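Local coordinates for superoxide dismutase (Acidilobus saccharovorans, PDB 4FFK), which catalyses the dismutation of superoxide to molecular oxygen and hydrogen peroxide, using an iron ion held in its active site, at residues T39-Y42 and H43-H47; P22-P25 and Y26-A30. All coordinates share one frame; numbering follows the deposited sequence.

In the fold
Interaction 2 (22-25 with 26-30) belongs to the loop that runs ahead of helix 37-66, and interaction 1 (39-42 with 43-47) to the first turns of that helix; their centres lie about 10 Å apart. Two side-chain bonds probably join them: Tyr28 OH meets Asp45 OD2 at 2.6 Å, and His44 NE2 reaches Pro22 O at 2.7 Å. Leu40 CD1 also packs on Tyr28 O. The iron is bound from interaction 1 by His43, whereas in interaction 2 the nearest atom of the Leu24 side chain is about 11 Å from the iron. The loop thus packs on the helix beside the metal ligand, through His44 and Asp45, and supplies no ligand itself.

Interaction 1: T39-Y42 and H43-H47. With FE (Fe (III) ion), chain B.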
loop_
_atom_site.group_PDB
_atom_site.type_symbol
_atom_site.label_atom_id
_atom_site.label_comp_id
_atom_site.label_asym_id
_atom_site.label_seq_id
_atom_site.Cartn_x
_atom_site.Cartn_y
_atom_site.Cartn_z
ATOM N N THR A 39 -1.497 -3.390 -28.665
ATOM C CA THR A 39 -1.071 -3.055 -27.299
ATOM C C THR A 39 -0.604 -1.620 -27.212
ATOM O O THR A 39 -0.985 -0.894 -26.286
ATOM C CB THR A 39 0.054 -3.947 -26.827
ATOM O OG1 THR A 39 -0.509 -5.240 -26.664
ATOM C CG2 THR A 39 0.598 -3.342 -25.431
ATOM N N LEU A 40 0.213 -1.177 -28.171
ATOM C CA LEU A 40 0.628 0.203 -28.141
ATOM C C LEU A 40 -0.532 1.193 -28.183
ATOM O O LEU A 40 -0.470 2.229 -27.476
ATOM C CB LEU A 40 1.780 0.549 -29.128
ATOM C CG LEU A 40 3.101 -0.175 -28.831
ATOM C CD1 LEU A 40 4.187 0.297 -29.792
ATOM C CD2 LEU A 40 3.607 0.093 -27.394
ATOM N N ARG A 41 -1.551 0.892 -28.987
ATOM C CA ARG A 41 -2.735 1.787 -29.090
ATOM C C ARG A 41 -3.466 1.847 -27.736
ATOM O O ARG A 41 -3.711 2.931 -27.188
ATOM C CB ARG A 41 -3.676 1.294 -30.146
ATOM C CG ARG A 41 -3.148 1.669 -31.552
ATOM C CD ARG A 41 -4.229 1.451 -32.636
ATOM N NE ARG A 41 -4.848 0.131 -32.599
ATOM C CZ ARG A 41 -4.348 -0.966 -33.192
ATOM N NH1 ARG A 41 -4.985 -2.116 -33.106
ATOM N NH2 ARG A 41 -3.205 -0.920 -33.830
ATOM N N TYR A 42 -3.764 0.684 -27.177
ATOM C CA TYR A 42 -4.458 0.693 -25.876
ATOM C C TYR A 42 -3.567 1.310 -24.820
ATOM O O TYR A 42 -3.994 2.154 -24.069
ATOM C CB TYR A 42 -4.923 -0.689 -25.419
ATOM C CG TYR A 42 -6.140 -1.103 -26.160
ATOM C CD1 TYR A 42 -7.391 -0.719 -25.736
ATOM C CD2 TYR A 42 -6.020 -1.807 -27.391
ATOM C CE1 TYR A 42 -8.500 -1.055 -26.425
ATOM C CE2 TYR A 42 -7.165 -2.120 -28.134
ATOM C CZ TYR A 42 -8.394 -1.760 -27.620
ATOM O OH TYR A 42 -9.561 -2.085 -28.274
ATOM N N HIS A 43 -2.325 0.845 -24.777
ATOM C CA HIS A 43 -1.439 1.171 -23.702
ATOM C C HIS A 43 -1.075 2.635 -23.723
ATOM O O HIS A 43 -1.170 3.315 -22.703
ATOM C CB HIS A 43 -0.200 0.312 -23.786
ATOM C CG HIS A 43 0.544 0.251 -22.490
ATOM N ND1 HIS A 43 1.624 -0.588 -22.294
ATOM C CD2 HIS A 43 0.382 0.947 -21.337
ATOM C CE1 HIS A 43 2.082 -0.430 -21.056
ATOM N NE2 HIS A 43 1.324 0.472 -20.450
ATOM N N HIS A 44 -0.761 3.163 -24.923
ATOM C CA HIS A 44 -0.362 4.508 -24.972
ATOM C C HIS A 44 -1.530 5.463 -25.012
ATOM O O HIS A 44 -1.538 6.431 -24.276
ATOM C CB HIS A 44 0.592 4.784 -26.160
ATOM C CG HIS A 44 0.974 6.216 -26.269
ATOM N ND1 HIS A 44 0.120 7.174 -26.779
ATOM C CD2 HIS A 44 2.106 6.853 -25.925
ATOM C CE1 HIS A 44 0.719 8.344 -26.728
ATOM N NE2 HIS A 44 1.918 8.180 -26.201
ATOM N N ASP A 45 -2.505 5.192 -25.863
ATOM C CA ASP A 45 -3.484 6.201 -26.202
ATOM C C ASP A 45 -4.635 6.090 -25.253
ATOM O O ASP A 45 -5.476 6.984 -25.213
ATOM C CB ASP A 45 -4.118 5.958 -27.591
ATOM C CG ASP A 45 -3.155 6.042 -28.726
ATOM O OD1 ASP A 45 -3.503 5.498 -29.843
ATOM O OD2 ASP A 45 -2.107 6.642 -28.559
ATOM N N LYS A 46 -4.714 4.985 -24.495
ATOM C CA LYS A 46 -5.798 4.881 -23.532
ATOM C C LYS A 46 -5.288 4.838 -22.106
ATOM O O LYS A 46 -5.598 5.724 -21.332
ATOM C CB LYS A 46 -6.693 3.707 -23.832
ATOM C CG LYS A 46 -7.299 3.864 -25.230
ATOM C CD LYS A 46 -8.272 2.797 -25.400
ATOM C CE LYS A 46 -9.477 3.396 -26.083
ATOM N NZ LYS A 46 -9.467 2.939 -27.458
ATOM N N HIS A 47 -4.447 3.866 -21.788
ATOM C CA HIS A 47 -3.994 3.789 -20.371
ATOM C C HIS A 47 -3.129 4.957 -20.039
ATOM O O HIS A 47 -3.405 5.642 -19.081
ATOM C CB HIS A 47 -3.196 2.489 -20.115
ATOM C CG HIS A 47 -4.036 1.292 -20.181
ATOM N ND1 HIS A 47 -4.951 0.982 -19.192
ATOM C CD2 HIS A 47 -4.161 0.346 -21.134
ATOM C CE1 HIS A 47 -5.595 -0.124 -19.535
ATOM N NE2 HIS A 47 -5.131 -0.526 -20.704
HETATM FE FE FE B . 1.092 0.603 -18.358
HETATM O O HOH W 1 1.053 0.597 -16.307
#
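Backbone bonds tie the two halves of this helical segment together: His44 N donates to Leu40 O at 2.7 Å and Asp45 N to Arg41 O at 2.9 Å, both in the usual i to i+4 pattern. At Tyr42 the turn widens. Tyr42 O takes two donors: His47 N at 2.9 Å, nearly in line with the C=O bond (164°), an i+5 bond that makes the pi-type turn from His43 to His47, and Lys46 N at 3.0 Å, the i+4 bond kept beside it, 45° out of the carbonyl plane. Among side chains, Tyr42 and Lys46 run alongside each other, with Lys46 CD 3.6 Å from Tyr42 CD1; the lysine chain bends at its last two torsions. His44 ND1 donates to Asp45 OD2 at 2.9 Å on the anti side of the carboxylate, tilted out of its plane, a His-carboxylate pair; the same OD2 is bonded to Tyr28 of the preceding loop, and the other ring nitrogen, His44 NE2, to the Pro22 carbonyl. His47 NE2 instead bonds Tyr185 of the second subunit. In metal binding, His43 has CG anti to its backbone N (chi1 -161°), which sends the imidazole away from the helix and sets NE2 2.1 Å from the iron. Water 1 lies 2.0 Å from the metal, and His92, Asp178 and His182 complete the three-histidine, one-aspartate, one-solvent site of iron and manganese superoxide dismutases.

Interaction 2: P22-P25 and Y26-A30; sequences PPLP and YNYDA
From Leu24 to Tyr26 the backbone runs without regular structure, extended at Leu24, turned at Pro25 and almost fully stretched at Tyr26, before a type I beta turn from Asn27 to Ala30 closes with Ala30 N bonded to Asn27 O at 3.0 Å. This proline-rich loop belongs to the alpha-hairpin domain of the iron/manganese superoxide dismutases and leads into helix 37-66. Leu24 is the hub, its two branches shared between two tyrosines. Leu24 CD2 stands almost over the middle of the Tyr28 ring, 3.6 Å from its centroid and only 7° off the normal, a CH-pi contact made straight onto the face. Leu24 CG lies 3.5 Å from Tyr26 CE1, the leucine crossing that ring at a slant, while CD1 lies near the same ring atom. CG of Leu24 stands anti to the backbone N (chi1 -153°), and this extends the branched end between the two aromatic side chains. Pro25 and Tyr26, neighbours in sequence, lie side by side instead: Pro25 CD lies over one face of the Tyr26 ring in a second CH-pi contact, 3.8 Å from the centroid and displaced toward the rim. Tyr26 CG sits between the backbone N and the carbonyl carbon (chi1 31°, off the staggered value), which keeps the ring beside Pro25, and its OH is hydrogen-bonded to Trp96 O. Around this group, Leu24 packs on Leu40 and His44 of helix 37-66 and also on Trp96 of helix 75-97, so the loop touches both helices. Tyr28 has its principal polar partner in Asp45. Water 2 links the two halves as well, donating to Tyr28 OH at 2.5 Å and accepting from Leu24 N at 2.9 Å.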
loop_
_atom_site.group_PDB
_atom_site.type_symbol
_atom_site.label_atom_id
_atom_site.label_comp_id
_atom_site.label_asym_id
_atom_site.label_seq_id
_atom_site.Cartn_x
_atom_site.Cartn_y
_atom_site.Cartn_z
ATOM N N PRO A 22 2.723 12.589 -24.156
ATOM C CA PRO A 22 3.779 12.669 -25.145
ATOM C C PRO A 22 3.524 11.679 -26.308
ATOM O O PRO A 22 2.907 10.670 -26.129
ATOM C CB PRO A 22 5.035 12.299 -24.350
ATOM C CG PRO A 22 4.538 11.286 -23.383
ATOM C CD PRO A 22 3.130 11.760 -22.990
ATOM N N PRO A 23 3.980 12.013 -27.521
ATOM C CA PRO A 23 3.839 11.095 -28.647
ATOM C C PRO A 23 4.693 9.821 -28.418
ATOM O O PRO A 23 5.756 9.915 -27.847
ATOM C CB PRO A 23 4.418 11.898 -29.803
ATOM C CG PRO A 23 5.409 12.844 -29.171
ATOM C CD PRO A 23 4.863 13.151 -27.798
ATOM N N LEU A 24 4.220 8.658 -28.829
ATOM C CA LEU A 24 5.084 7.489 -28.915
ATOM C C LEU A 24 6.414 7.865 -29.655
ATOM O O LEU A 24 6.409 8.685 -30.574
ATOM C CB LEU A 24 4.321 6.378 -29.613
ATOM C CG LEU A 24 4.697 4.951 -29.305
ATOM C CD1 LEU A 24 4.445 4.607 -27.748
ATOM C CD2 LEU A 24 3.879 3.991 -30.207
ATOM N N PRO A 25 7.560 7.358 -29.191
ATOM C CA PRO A 25 8.827 7.714 -29.850
ATOM C C PRO A 25 9.131 6.903 -31.146
ATOM O O PRO A 25 10.299 6.815 -31.540
ATOM C CB PRO A 25 9.895 7.402 -28.781
ATOM C CG PRO A 25 9.153 7.102 -27.520
ATOM C CD PRO A 25 7.799 6.594 -27.960
ATOM N N TYR A 26 8.094 6.318 -31.750
ATOM C CA TYR A 26 8.200 5.397 -32.884
ATOM C C TYR A 26 6.758 5.144 -33.277
ATOM O O TYR A 26 5.818 5.466 -32.539
ATOM C CB TYR A 26 8.916 4.077 -32.521
ATOM C CG TYR A 26 8.705 3.669 -31.081
ATOM C CD1 TYR A 26 7.519 3.060 -30.690
ATOM C CD2 TYR A 26 9.682 3.925 -30.111
ATOM C CE1 TYR A 26 7.301 2.686 -29.336
ATOM C CE2 TYR A 26 9.480 3.566 -28.767
ATOM C CZ TYR A 26 8.293 2.959 -28.399
ATOM O OH TYR A 26 8.070 2.639 -27.071
ATOM N N ASN A 27 6.554 4.578 -34.454
ATOM C CA ASN A 27 5.225 4.254 -34.870
ATOM C C ASN A 27 4.769 3.063 -34.055
ATOM O O ASN A 27 5.586 2.337 -33.434
ATOM C CB ASN A 27 5.237 3.918 -36.354
ATOM C CG ASN A 27 6.489 3.168 -36.737
ATOM O OD1 ASN A 27 7.467 3.759 -37.229
ATOM N ND2 ASN A 27 6.511 1.885 -36.432
ATOM N N TYR A 28 3.477 2.836 -34.118
ATOM C CA TYR A 28 2.814 1.862 -33.282
ATOM C C TYR A 28 3.080 0.414 -33.579
ATOM O O TYR A 28 2.787 -0.442 -32.755
ATOM C CB TYR A 28 1.323 2.143 -33.311
ATOM C CG TYR A 28 0.956 3.349 -32.477
ATOM C CD1 TYR A 28 1.367 4.629 -32.840
ATOM C CD2 TYR A 28 0.231 3.201 -31.298
ATOM C CE1 TYR A 28 1.055 5.729 -32.087
ATOM C CE2 TYR A 28 -0.104 4.290 -30.526
ATOM C CZ TYR A 28 0.314 5.548 -30.908
ATOM O OH TYR A 28 -0.020 6.634 -30.165
ATOM N N ASP A 29 3.612 0.101 -34.750
ATOM C CA ASP A 29 4.027 -1.267 -34.955
ATOM C C ASP A 29 5.544 -1.414 -34.877
ATOM O O ASP A 29 6.088 -2.469 -35.208
ATOM C CB ASP A 29 3.456 -1.814 -36.269
ATOM C CG ASP A 29 3.755 -0.913 -37.417
ATOM O OD1 ASP A 29 4.833 -0.283 -37.376
ATOM O OD2 ASP A 29 2.925 -0.833 -38.343
ATOM N N ALA A 30 6.222 -0.389 -34.369
ATOM C CA ALA A 30 7.664 -0.389 -34.319
ATOM C C ALA A 30 8.215 -1.501 -33.423
ATOM O O ALA A 30 9.337 -1.940 -33.606
ATOM C CB ALA A 30 8.172 0.933 -33.861
HETATM O O HOH W 2 1.547 8.567 -29.978
#